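Local coordinates for glyoxalase family protein (Bacillus cereus, PDB 1ZSW) that is of unknown function but binds a zinc ion and belongs to the glyoxalase/bleomycin resistance/dioxygenase (vicinal oxygen chelate) superfamily, at residues His32-Val37 against Gln179-Val184; Ile215-Lys220 against Phe224-Val229; Tyr259-Val264 against Phe269-Ile274; Leu283-Arg286 against Leu292-Ile295. One frame throughout, in Å; residues are numbered along the deposited sequence.

Contact 1 (His32-Val37 against Gln179-Val184); sequences HHISMV and QGMGSV. With ZN (zinc ion), chain B.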
loop_
_atom_site.group_PDB
_atom_site.type_symbol
_atom_site.label_atom_id
_atom_site.label_comp_id
_atom_site.label_asym_id
_atom_site.label_seq_id
_atom_site.Cartn_x
_atom_site.Cartn_y
_atom_site.Cartn_z
ATOM N N HIS A 32 4.557 -2.562 2.465
ATOM C CA HIS A 32 4.155 -3.952 2.150
ATOM C C HIS A 32 2.978 -3.973 1.182
ATOM O O HIS A 32 3.046 -4.579 0.114
ATOM C CB HIS A 32 3.829 -4.696 3.456
ATOM C CG HIS A 32 3.617 -6.170 3.294
ATOM N ND1 HIS A 32 2.467 -6.705 2.753
ATOM C CD2 HIS A 32 4.406 -7.219 3.643
ATOM C CE1 HIS A 32 2.544 -8.030 2.784
ATOM N NE2 HIS A 32 3.727 -8.368 3.292
ATOM N N HIS A 33 1.900 -3.290 1.554
ATOM C CA HIS A 33 0.744 -3.150 0.676
ATOM C C HIS A 33 -0.081 -2.018 1.172
ATOM O O HIS A 33 0.206 -1.459 2.247
ATOM C CB HIS A 33 -0.127 -4.439 0.629
ATOM C CG HIS A 33 -0.763 -4.821 1.936
ATOM N ND1 HIS A 33 -0.127 -5.638 2.855
ATOM C CD2 HIS A 33 -2.003 -4.579 2.442
ATOM C CE1 HIS A 33 -0.929 -5.840 3.892
ATOM N NE2 HIS A 33 -2.078 -5.218 3.662
ATOM N N ILE A 34 -1.102 -1.662 0.395
ATOM C CA ILE A 34 -2.024 -0.606 0.816
ATOM C C ILE A 34 -3.407 -1.057 0.396
ATOM O O ILE A 34 -3.527 -1.661 -0.671
ATOM C CB ILE A 34 -1.591 0.772 0.194
ATOM C CG1 ILE A 34 -2.376 1.963 0.765
ATOM C CG2 ILE A 34 -1.540 0.720 -1.351
ATOM C CD1 ILE A 34 -1.581 3.293 0.610
ATOM N N SER A 35 -4.384 -0.837 1.261
ATOM C CA SER A 35 -5.743 -1.386 1.067
ATOM C C SER A 35 -6.790 -0.293 1.060
ATOM O O SER A 35 -6.702 0.601 1.878
ATOM C CB SER A 35 -6.079 -2.417 2.156
ATOM O OG SER A 35 -5.169 -3.526 1.945
ATOM N N MET A 36 -7.782 -0.454 0.175
ATOM C CA MET A 36 -8.770 0.587 -0.193
ATOM C C MET A 36 -10.153 -0.020 -0.269
ATOM O O MET A 36 -10.336 -1.240 -0.220
ATOM C CB MET A 36 -8.415 1.109 -1.601
ATOM C CG MET A 36 -7.276 2.127 -1.683
ATOM S SD MET A 36 -5.640 1.459 -1.372
ATOM C CE MET A 36 -5.372 0.515 -2.868
ATOM N N VAL A 37 -11.154 0.851 -0.361
ATOM C CA VAL A 37 -12.540 0.443 -0.542
ATOM C C VAL A 37 -13.010 0.859 -1.929
ATOM O O VAL A 37 -12.796 2.011 -2.331
ATOM C CB VAL A 37 -13.392 1.125 0.520
ATOM C CG1 VAL A 37 -14.915 0.884 0.284
ATOM C CG2 VAL A 37 -13.002 0.620 1.925
ATOM N N GLN A 179 6.203 -0.202 -11.210
ATOM C CA GLN A 179 7.138 -1.111 -10.529
ATOM C C GLN A 179 6.613 -1.587 -9.191
ATOM O O GLN A 179 6.657 -2.792 -8.878
ATOM C CB GLN A 179 8.518 -0.492 -10.370
ATOM C CG GLN A 179 9.106 -0.085 -11.720
ATOM C CD GLN A 179 10.231 0.845 -11.530
ATOM O OE1 GLN A 179 10.056 2.058 -11.614
ATOM N NE2 GLN A 179 11.387 0.300 -11.208
ATOM N N GLY A 180 6.095 -0.643 -8.409
ATOM C CA GLY A 180 5.528 -0.935 -7.100
ATOM C C GLY A 180 5.362 0.418 -6.435
ATOM O O GLY A 180 5.431 1.464 -7.113
ATOM N N MET A 181 5.166 0.387 -5.124
ATOM C CA MET A 181 4.844 1.602 -4.362
ATOM C C MET A 181 6.046 2.458 -4.137
ATOM O O MET A 181 7.121 1.970 -3.808
ATOM C CB MET A 181 4.259 1.227 -2.983
ATOM C CG MET A 181 2.944 0.486 -3.174
ATOM S SD MET A 181 2.413 -0.332 -1.609
ATOM C CE MET A 181 2.010 1.155 -0.773
ATOM N N GLY A 182 5.808 3.774 -4.217
ATOM C CA GLY A 182 6.794 4.773 -3.752
ATOM C C GLY A 182 6.208 5.585 -2.600
ATOM O O GLY A 182 5.709 5.008 -1.632
ATOM N N SER A 183 6.260 6.912 -2.670
ATOM C CA SER A 183 5.748 7.752 -1.595
ATOM C C SER A 183 4.298 7.435 -1.287
ATOM O O SER A 183 3.492 7.335 -2.222
ATOM C CB SER A 183 5.760 9.220 -2.052
ATOM O OG SER A 183 6.973 9.525 -2.700
ATOM N N VAL A 184 3.952 7.356 -0.001
ATOM C CA VAL A 184 2.523 7.283 0.409
ATOM C C VAL A 184 2.262 8.524 1.243
ATOM O O VAL A 184 3.059 8.850 2.075
ATOM C CB VAL A 184 2.229 5.998 1.228
ATOM C CG1 VAL A 184 0.806 6.030 1.766
ATOM C CG2 VAL A 184 2.371 4.733 0.308
HETATM ZN ZN ZN B . -3.668 -5.201 5.068
#

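Contact 2 (Ile215-Lys220 against Phe224-Val229); sequences IFQSIK and FGEIVV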
loop_
_atom_site.group_PDB
_atom_site.type_symbol
_atom_site.label_atom_id
_atom_site.label_comp_id
_atom_site.label_asym_id
_atom_site.label_seq_id
_atom_site.Cartn_x
_atom_site.Cartn_y
_atom_site.Cartn_z
ATOM N N ILE A 215 8.805 14.800 5.108
ATOM C CA ILE A 215 9.013 13.614 4.249
ATOM C C ILE A 215 9.937 12.678 4.971
ATOM O O ILE A 215 10.942 13.108 5.518
ATOM C CB ILE A 215 9.537 13.994 2.837
ATOM C CG1 ILE A 215 8.487 14.844 2.097
ATOM C CG2 ILE A 215 9.914 12.730 2.051
ATOM C CD1 ILE A 215 8.878 15.150 0.607
ATOM N N PHE A 216 9.592 11.370 5.030
ATOM C CA PHE A 216 10.347 10.397 5.783
ATOM C C PHE A 216 10.589 9.214 4.886
ATOM O O PHE A 216 9.753 8.921 3.999
ATOM C CB PHE A 216 9.535 9.898 7.012
ATOM C CG PHE A 216 9.163 11.002 7.947
ATOM C CD1 PHE A 216 10.015 11.358 8.998
ATOM C CD2 PHE A 216 7.980 11.717 7.753
ATOM C CE1 PHE A 216 9.679 12.452 9.841
ATOM C CE2 PHE A 216 7.632 12.790 8.620
ATOM C CZ PHE A 216 8.481 13.136 9.649
ATOM N N GLN A 217 11.716 8.569 5.108
ATOM C CA GLN A 217 12.088 7.371 4.379
ATOM C C GLN A 217 12.399 6.233 5.340
ATOM O O GLN A 217 13.109 6.391 6.342
ATOM C CB GLN A 217 13.284 7.647 3.447
ATOM C CG GLN A 217 12.877 8.437 2.251
ATOM C CD GLN A 217 14.027 9.060 1.498
ATOM O OE1 GLN A 217 13.830 9.576 0.398
ATOM N NE2 GLN A 217 15.206 9.046 2.092
ATOM N N SER A 218 11.866 5.041 5.072
ATOM C CA SER A 218 12.157 3.927 5.978
ATOM C C SER A 218 13.620 3.554 5.916
ATOM O O SER A 218 14.242 3.256 6.953
ATOM C CB SER A 218 11.252 2.698 5.685
ATOM O OG SER A 218 11.522 2.067 4.458
ATOM N N ILE A 219 14.146 3.579 4.687
ATOM C CA ILE A 219 15.579 3.413 4.398
ATOM C C ILE A 219 16.032 4.757 3.819
ATOM O O ILE A 219 15.429 5.263 2.875
ATOM C CB ILE A 219 15.851 2.259 3.368
ATOM C CG1 ILE A 219 15.347 0.877 3.866
ATOM C CG2 ILE A 219 17.370 2.160 3.014
ATOM C CD1 ILE A 219 16.012 0.364 5.169
ATOM N N LYS A 220 17.083 5.357 4.377
ATOM C CA LYS A 220 17.559 6.622 3.808
ATOM C C LYS A 220 17.944 6.492 2.332
ATOM O O LYS A 220 18.722 5.595 1.944
ATOM C CB LYS A 220 18.764 7.155 4.624
ATOM C CG LYS A 220 19.302 8.454 4.050
ATOM C CD LYS A 220 20.138 9.174 5.089
ATOM C CE LYS A 220 21.152 10.099 4.427
ATOM N NZ LYS A 220 22.017 10.726 5.471
ATOM N N PHE A 224 11.041 3.335 -1.595
ATOM C CA PHE A 224 10.151 2.180 -1.414
ATOM C C PHE A 224 9.393 2.194 -0.090
ATOM O O PHE A 224 8.453 1.417 0.091
ATOM C CB PHE A 224 10.944 0.874 -1.493
ATOM C CG PHE A 224 11.957 0.870 -2.576
ATOM C CD1 PHE A 224 11.589 1.118 -3.886
ATOM C CD2 PHE A 224 13.291 0.654 -2.256
ATOM C CE1 PHE A 224 12.532 1.154 -4.897
ATOM C CE2 PHE A 224 14.253 0.676 -3.259
ATOM C CZ PHE A 224 13.868 0.925 -4.574
ATOM N N GLY A 225 9.797 3.057 0.832
ATOM C CA GLY A 225 9.140 3.136 2.124
ATOM C C GLY A 225 8.851 4.579 2.476
ATOM O O GLY A 225 8.587 4.893 3.643
ATOM N N GLU A 226 8.859 5.445 1.461
ATOM C CA GLU A 226 8.745 6.880 1.706
ATOM C C GLU A 226 7.335 7.280 2.105
ATOM O O GLU A 226 6.371 6.816 1.498
ATOM C CB GLU A 226 9.212 7.651 0.493
ATOM C CG GLU A 226 9.315 9.160 0.748
ATOM C CD GLU A 226 9.889 9.886 -0.472
ATOM O OE1 GLU A 226 9.105 10.340 -1.321
ATOM O OE2 GLU A 226 11.130 9.949 -0.555
ATOM N N ILE A 227 7.248 8.130 3.121
ATOM C CA ILE A 227 5.959 8.671 3.595
ATOM C C ILE A 227 6.042 10.191 3.561
ATOM O O ILE A 227 6.995 10.752 4.092
ATOM C CB ILE A 227 5.648 8.183 5.007
ATOM C CG1 ILE A 227 5.415 6.649 4.951
ATOM C CG2 ILE A 227 4.387 8.827 5.502
ATOM C CD1 ILE A 227 5.160 6.093 6.364
ATOM N N VAL A 228 5.046 10.800 2.941
ATOM C CA VAL A 228 4.874 12.258 2.897
ATOM C C VAL A 228 3.778 12.588 3.901
ATOM O O VAL A 228 2.643 12.122 3.759
ATOM C CB VAL A 228 4.434 12.694 1.494
ATOM C CG1 VAL A 228 4.151 14.217 1.487
ATOM C CG2 VAL A 228 5.526 12.359 0.484
ATOM N N VAL A 229 4.091 13.415 4.889
ATOM C CA VAL A 229 3.128 13.770 5.932
ATOM C C VAL A 229 2.734 15.230 5.719
ATOM O O VAL A 229 3.603 16.104 5.718
ATOM C CB VAL A 229 3.680 13.553 7.356
ATOM C CG1 VAL A 229 2.632 13.958 8.411
ATOM C CG2 VAL A 229 4.083 12.089 7.563
HETATM O O HOH W 1 12.223 4.289 2.191
#

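Contact 3 (Tyr259-Val264 against Phe269-Ile274); sequences YWEEQV and FHSSGI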
loop_
_atom_site.group_PDB
_atom_site.type_symbol
_atom_site.label_atom_id
_atom_site.label_comp_id
_atom_site.label_asym_id
_atom_site.label_seq_id
_atom_site.Cartn_x
_atom_site.Cartn_y
_atom_site.Cartn_z
ATOM N N TYR A 259 8.747 -8.169 17.898
ATOM C CA TYR A 259 9.499 -7.034 18.387
ATOM C C TYR A 259 8.705 -5.742 18.227
ATOM O O TYR A 259 8.560 -4.972 19.171
ATOM C CB TYR A 259 10.851 -6.928 17.681
ATOM C CG TYR A 259 11.510 -5.584 17.894
ATOM C CD1 TYR A 259 11.364 -4.564 16.949
ATOM C CD2 TYR A 259 12.257 -5.317 19.043
ATOM C CE1 TYR A 259 11.928 -3.308 17.115
ATOM C CE2 TYR A 259 12.845 -4.037 19.233
ATOM C CZ TYR A 259 12.694 -3.043 18.254
ATOM O OH TYR A 259 13.251 -1.780 18.418
ATOM N N TRP A 260 8.129 -5.545 17.039
ATOM C CA TRP A 260 7.364 -4.329 16.782
ATOM C C TRP A 260 6.077 -4.267 17.579
ATOM O O TRP A 260 5.690 -3.201 17.999
ATOM C CB TRP A 260 7.103 -4.146 15.278
ATOM C CG TRP A 260 8.363 -3.797 14.516
ATOM C CD1 TRP A 260 8.977 -4.547 13.571
ATOM C CD2 TRP A 260 9.181 -2.627 14.705
ATOM N NE1 TRP A 260 10.131 -3.911 13.126
ATOM C CE2 TRP A 260 10.279 -2.736 13.813
ATOM C CE3 TRP A 260 9.117 -1.535 15.566
ATOM C CZ2 TRP A 260 11.288 -1.755 13.735
ATOM C CZ3 TRP A 260 10.116 -0.537 15.479
ATOM C CH2 TRP A 260 11.201 -0.687 14.576
ATOM N N GLU A 261 5.444 -5.416 17.804
ATOM C CA GLU A 261 4.273 -5.434 18.663
ATOM C C GLU A 261 4.607 -4.898 20.033
ATOM O O GLU A 261 3.898 -4.069 20.564
ATOM C CB GLU A 261 3.653 -6.805 18.801
ATOM C CG GLU A 261 2.413 -6.681 19.667
ATOM C CD GLU A 261 1.530 -7.886 19.614
ATOM O OE1 GLU A 261 2.056 -9.016 19.551
ATOM O OE2 GLU A 261 0.302 -7.672 19.619
ATOM N N GLU A 262 5.729 -5.359 20.586
ATOM C CA GLU A 262 6.205 -4.822 21.858
ATOM C C GLU A 262 6.482 -3.313 21.833
ATOM O O GLU A 262 6.067 -2.581 22.730
ATOM C CB GLU A 262 7.452 -5.579 22.277
ATOM C CG GLU A 262 8.011 -5.134 23.591
ATOM C CD GLU A 262 7.227 -5.632 24.801
ATOM O OE1 GLU A 262 6.174 -6.316 24.624
ATOM O OE2 GLU A 262 7.693 -5.329 25.939
ATOM N N GLN A 263 7.169 -2.822 20.805
ATOM C CA GLN A 263 7.402 -1.383 20.701
ATOM C C GLN A 263 6.149 -0.520 20.648
ATOM O O GLN A 263 6.069 0.545 21.275
ATOM C CB GLN A 263 8.306 -1.079 19.486
ATOM C CG GLN A 263 9.638 -1.817 19.536
ATOM C CD GLN A 263 10.425 -1.495 20.807
ATOM O OE1 GLN A 263 10.793 -2.388 21.575
ATOM N NE2 GLN A 263 10.682 -0.222 21.028
ATOM N N VAL A 264 5.164 -0.989 19.890
ATOM C CA VAL A 264 3.893 -0.307 19.739
ATOM C C VAL A 264 3.153 -0.228 21.072
ATOM O O VAL A 264 2.666 0.829 21.448
ATOM C CB VAL A 264 3.070 -1.019 18.659
ATOM C CG1 VAL A 264 1.616 -0.622 18.691
ATOM C CG2 VAL A 264 3.759 -0.735 17.296
ATOM N N PHE A 269 0.015 2.644 22.204
ATOM C CA PHE A 269 -0.920 2.277 21.166
ATOM C C PHE A 269 -1.501 0.892 21.472
ATOM O O PHE A 269 -0.863 0.036 22.130
ATOM C CB PHE A 269 -0.261 2.298 19.782
ATOM C CG PHE A 269 0.228 3.666 19.372
ATOM C CD1 PHE A 269 1.491 3.832 18.825
ATOM C CD2 PHE A 269 -0.582 4.787 19.537
ATOM C CE1 PHE A 269 1.943 5.106 18.445
ATOM C CE2 PHE A 269 -0.124 6.053 19.172
ATOM C CZ PHE A 269 1.147 6.193 18.606
ATOM N N HIS A 270 -2.671 0.642 20.924
ATOM C CA HIS A 270 -3.399 -0.576 21.181
ATOM C C HIS A 270 -3.307 -1.467 19.949
ATOM O O HIS A 270 -3.845 -1.127 18.896
ATOM C CB HIS A 270 -4.840 -0.223 21.531
ATOM C CG HIS A 270 -5.008 0.259 22.940
ATOM N ND1 HIS A 270 -4.305 1.326 23.454
ATOM C CD2 HIS A 270 -5.786 -0.198 23.949
ATOM C CE1 HIS A 270 -4.647 1.513 24.715
ATOM N NE2 HIS A 270 -5.548 0.602 25.038
ATOM N N SER A 271 -2.608 -2.596 20.093
ATOM C CA SER A 271 -2.333 -3.488 18.980
ATOM C C SER A 271 -3.529 -4.420 18.819
ATOM O O SER A 271 -4.140 -4.795 19.814
ATOM C CB SER A 271 -1.122 -4.325 19.305
ATOM O OG SER A 271 -1.035 -5.439 18.446
ATOM N N SER A 272 -3.863 -4.791 17.579
ATOM C CA SER A 272 -4.825 -5.865 17.303
ATOM C C SER A 272 -4.366 -7.242 17.777
ATOM O O SER A 272 -5.175 -8.203 17.829
ATOM C CB SER A 272 -5.064 -5.942 15.797
ATOM O OG SER A 272 -3.872 -6.361 15.152
ATOM N N GLY A 273 -3.085 -7.363 18.102
ATOM C CA GLY A 273 -2.490 -8.682 18.276
ATOM C C GLY A 273 -2.068 -9.226 16.923
ATOM O O GLY A 273 -2.582 -8.761 15.877
ATOM N N ILE A 274 -1.121 -10.160 16.918
ATOM C CA ILE A 274 -0.688 -10.789 15.671
ATOM C C ILE A 274 -1.787 -11.694 15.144
ATOM O O ILE A 274 -2.287 -12.582 15.867
ATOM C CB ILE A 274 0.651 -11.536 15.847
ATOM C CG1 ILE A 274 1.723 -10.487 16.200
ATOM C CG2 ILE A 274 0.989 -12.381 14.598
ATOM C CD1 ILE A 274 3.111 -11.052 16.630
HETATM O O HOH W 2 -0.051 -11.115 19.364
#

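Contact 4 (Leu283-Arg286 against Leu292-Ile295); sequences LYFR and LFEI. With ZN (zinc ion), chain B.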
loop_
_atom_site.group_PDB
_atom_site.type_symbol
_atom_site.label_atom_id
_atom_site.label_comp_id
_atom_site.label_asym_id
_atom_site.label_seq_id
_atom_site.Cartn_x
_atom_site.Cartn_y
_atom_site.Cartn_z
ATOM N N LEU A 283 -0.036 -7.278 12.355
ATOM C CA LEU A 283 -0.776 -6.664 13.415
ATOM C C LEU A 283 -1.157 -5.269 12.967
ATOM O O LEU A 283 -0.509 -4.713 12.060
ATOM C CB LEU A 283 0.043 -6.625 14.702
ATOM C CG LEU A 283 1.217 -5.655 14.726
ATOM C CD1 LEU A 283 0.880 -4.256 15.175
ATOM C CD2 LEU A 283 2.268 -6.259 15.687
ATOM N N TYR A 284 -2.242 -4.765 13.516
ATOM C CA TYR A 284 -2.710 -3.417 13.181
ATOM C C TYR A 284 -2.682 -2.515 14.409
ATOM O O TYR A 284 -2.919 -2.935 15.541
ATOM C CB TYR A 284 -4.168 -3.474 12.687
ATOM C CG TYR A 284 -4.395 -4.372 11.483
ATOM C CD1 TYR A 284 -4.563 -3.848 10.185
ATOM C CD2 TYR A 284 -4.426 -5.770 11.650
ATOM C CE1 TYR A 284 -4.792 -4.744 9.109
ATOM C CE2 TYR A 284 -4.619 -6.637 10.610
ATOM C CZ TYR A 284 -4.798 -6.131 9.347
ATOM O OH TYR A 284 -4.985 -7.101 8.373
ATOM N N PHE A 285 -2.448 -1.223 14.190
ATOM C CA PHE A 285 -2.579 -0.248 15.276
ATOM C C PHE A 285 -2.904 1.084 14.652
ATOM O O PHE A 285 -2.529 1.335 13.477
ATOM C CB PHE A 285 -1.295 -0.153 16.150
ATOM C CG PHE A 285 -0.119 0.522 15.454
ATOM C CD1 PHE A 285 0.146 1.877 15.660
ATOM C CD2 PHE A 285 0.671 -0.193 14.572
ATOM C CE1 PHE A 285 1.233 2.485 14.992
ATOM C CE2 PHE A 285 1.758 0.407 13.926
ATOM C CZ PHE A 285 2.011 1.747 14.139
ATOM N N ARG A 286 -3.606 1.926 15.403
ATOM C CA ARG A 286 -3.879 3.305 14.959
ATOM C C ARG A 286 -2.987 4.247 15.728
ATOM O O ARG A 286 -2.777 4.078 16.960
ATOM C CB ARG A 286 -5.331 3.666 15.228
ATOM C CG ARG A 286 -6.240 3.169 14.227
ATOM C CD ARG A 286 -7.602 3.858 14.264
ATOM N NE ARG A 286 -8.501 3.035 13.477
ATOM C CZ ARG A 286 -8.765 3.177 12.181
ATOM N NH1 ARG A 286 -8.231 4.163 11.462
ATOM N NH2 ARG A 286 -9.592 2.311 11.594
ATOM N N LEU A 292 -4.544 4.220 10.382
ATOM C CA LEU A 292 -4.390 2.775 10.659
ATOM C C LEU A 292 -3.209 2.250 9.917
ATOM O O LEU A 292 -3.151 2.276 8.680
ATOM C CB LEU A 292 -5.660 2.007 10.219
ATOM C CG LEU A 292 -5.740 0.513 10.527
ATOM C CD1 LEU A 292 -5.674 0.265 12.017
ATOM C CD2 LEU A 292 -7.065 -0.025 9.989
ATOM N N PHE A 293 -2.256 1.732 10.682
ATOM C CA PHE A 293 -1.093 1.098 10.121
ATOM C C PHE A 293 -1.169 -0.411 10.341
ATOM O O PHE A 293 -1.780 -0.878 11.335
ATOM C CB PHE A 293 0.157 1.575 10.855
ATOM C CG PHE A 293 0.647 2.904 10.430
ATOM C CD1 PHE A 293 0.447 3.983 11.234
ATOM C CD2 PHE A 293 1.392 3.060 9.261
ATOM C CE1 PHE A 293 0.956 5.246 10.901
ATOM C CE2 PHE A 293 1.889 4.336 8.908
ATOM C CZ PHE A 293 1.639 5.427 9.748
ATOM N N GLU A 294 -0.553 -1.161 9.452
ATOM C CA GLU A 294 -0.418 -2.600 9.651
ATOM C C GLU A 294 1.061 -2.921 9.520
ATOM O O GLU A 294 1.783 -2.318 8.700
ATOM C CB GLU A 294 -1.246 -3.313 8.599
ATOM C CG GLU A 294 -1.146 -4.862 8.622
ATOM C CD GLU A 294 -1.908 -5.506 7.482
ATOM O OE1 GLU A 294 -2.362 -4.793 6.562
ATOM O OE2 GLU A 294 -2.062 -6.750 7.533
ATOM N N ILE A 295 1.527 -3.877 10.317
ATOM C CA ILE A 295 2.908 -4.338 10.204
ATOM C C ILE A 295 2.816 -5.789 9.732
ATOM O O ILE A 295 2.209 -6.595 10.416
ATOM C CB ILE A 295 3.624 -4.270 11.586
ATOM C CG1 ILE A 295 3.462 -2.862 12.173
ATOM C CG2 ILE A 295 5.124 -4.619 11.435
ATOM C CD1 ILE A 295 4.123 -2.643 13.551
HETATM ZN ZN ZN B . -3.668 -5.201 5.068
#

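Contact 1 (His32-Val37 against Gln179-Val184)
Met181 and Val184 meet Ile34 and the backbone of His33 where strands of two different sheets of a glyoxalase (VOC) fold pack across each other. The strand segments 32-37 and 180-184 run almost at right angles, 82° between their directions, and their axes pass 8.5 Å apart. No hydrogen bond links them. Along 179-184, Met181 is the first residue to touch. Its SD lies 4.0 Å from His33 CA. The chain bends at chi3 (71°), and this turns CE onto the side of Ile34, 3.6 Å from Ile34 CG2 and nearly as close to CB. Next comes Val184, whose CG1 meets Ile34 CD1 tip to tip at 3.8 Å. Ile105 of strand 101-109 also packs on Ile34, and the whole contact is buried. The ring of His33 leaves from the far side of its strand, where His246 and Glu294 share its zinc ion. His32 and His33 form a classic beta bulge opposite Ala248. His33 ND1 donates a nearly straight hydrogen bond to His32 ND1 (2.8 Å). His32 ND1 lies in the plane of the His33 ring, and His33 NE2 binds the zinc ion at 2.1 Å.

Contact 2 (Ile215-Lys220 against Phe224-Val229)
Phe216 and Ile227 pair through two backbone hydrogen bonds, and this is the tight end of the contact. Phe216 N reaches Ile227 O, and Ile227 N reaches Phe216 O, both at 2.8 Å. Phe216 O also receives a CA-H contact from Glu226. On one face, Phe216 CE2 rests 3.8 Å from Val229 CG2, and Ala195 and Leu198 of helix 191-201 pack on the same ring. On the other face, Ile215 lies alongside Val228. Ile215 CG2 meets the carboxylate carbon CD of Glu226 at 3.8 Å. The two strands, 213-217 and 227-231, make an antiparallel beta hairpin that belongs to the second glyoxalase-family region of the chain. With chi1 at -172°, Glu226 swings its chain away from its own N, and the extended chain carries the carboxylate past Ile215 to the side of Gln217. Outside the hairpin, Glu226 OE1 has a salt bridge to Arg138 and a hydrogen bond from Ser183. Toward the turn the pairing loosens. Ser218 OG comes 3.5 Å from Gly225 CA but is hydrogen-bonded to the carbonyl of Ile28. Here a water stands between the segments. It accepts from Ile219 N at 3.2 Å and, weakly, from Gly225 N at 3.0 Å.

Contact 3 (Tyr259-Val264 against Phe269-Ile274)
Glu261 splits its carboxylate between Ser271 and a water held by Ile274. Its chi1 of -178° points CG away from the backbone nitrogen, and the extended chain carries the carboxylate across to Ser271. OE2 accepts a hydrogen bond from Ser271 OG at 2.9 Å. The hydroxyl comes in on the anti side of that oxygen, 27° out of the carboxylate plane. Glu261 OE2 also lies 3.3 Å from Gly273 CA. Glu261 OE1 instead takes a hydrogen bond from a water at 3.0 Å, and the same water accepts from Ile274 N at 2.8 Å. Ile274 CG1 and CD1 pass beside OE1. Ser271 OG has a second role: it accepts from Gly273 N at 2.8 Å, which makes an ST turn. The hydroxyl therefore donates to the helix and accepts from its own loop. This ties the C-terminal half of helix 254-266 to the loop that leads to strand 275-276, on the surface of the second glyoxalase-family region. Deeper down, Val264 CG1 packs on Phe269 CB at 3.6 Å, the two side chains crossing at about a right angle. Phe269 N makes a weak hydrogen bond to Val264 O at 3.3 Å. The phenyl ring leads away from the helix segment to Thr197 and Ile201 of helix 191-201. Val264 is buried and also packs on Phe285.

Contact 4 (Leu283-Arg286 against Leu292-Ile295)
Glu294 CG stands anti to its backbone nitrogen (chi1 177°), whereas Tyr284 CG is set opposite its carbonyl carbon (chi1 -58°). These settings stack the carboxylate on the tyrosine ring, with the planes 22° apart. Glu294 CG sits over one ring face, 3.9 Å from the centroid of the Tyr284 ring, as a CH-pi contact. Glu294 OE1 continues to the zinc ion at 2.0 Å, and OE2 is hydrogen-bonded to Ser282 OG. Tyr284 OH is hydrogen-bonded to Arg277 NE. The ring thus backs a metal ligand whose other oxygen is held by a serine. The segments form an antiparallel beta hairpin with four backbone hydrogen bonds, two for each of the pairs Leu283-Ile295 and Phe285-Phe293. Leu283, Phe285, Phe293 and Ile295 make the opposite face apolar. Phe293 CB lies over the Phe285 ring, 3.7 Å from Phe285 CE2, while the two rings are tilted only slightly against each other but are displaced, with centroids 5.6 Å apart. Ile295 CD1 touches both Phe285 CE2 (3.9 Å) and Leu283 CD1 (4.0 Å). At the exposed end, Leu292 CB sits over one face of the Arg286 guanidinium, and Arg286 NH1 is hydrogen-bonded to Gly290 O. Helix 254-266 packs on the apolar face through Leu257 and Val264. Strand 244-251 pairs with 292-300 on its other edge and brings His246 to the zinc ion.

In the fold
The contacts come one after another along the chain, without overlap. Contacts 1 and 4 share the zinc ion, bound by His33 and Glu294; the centres of the two contacts lie 14 Å apart. Segment 32-37 and both segments of contact 4 lie in the eight-stranded sheet, where strand 244-251, carrying the third ligand His246, runs between strands 31-38 and 292-300. Contact 1 meets contact 2 through segment 179-184 in the other sheet, where strands 180-188 and 227-231 are neighbours; their centres are 13 Å apart. Contact 3 lies on the surface, its centre 8 Å from that of contact 4, joined by a probable hydrogen bond between Ser272 OG and Tyr284 N. The metal site thus draws ligands from both family regions.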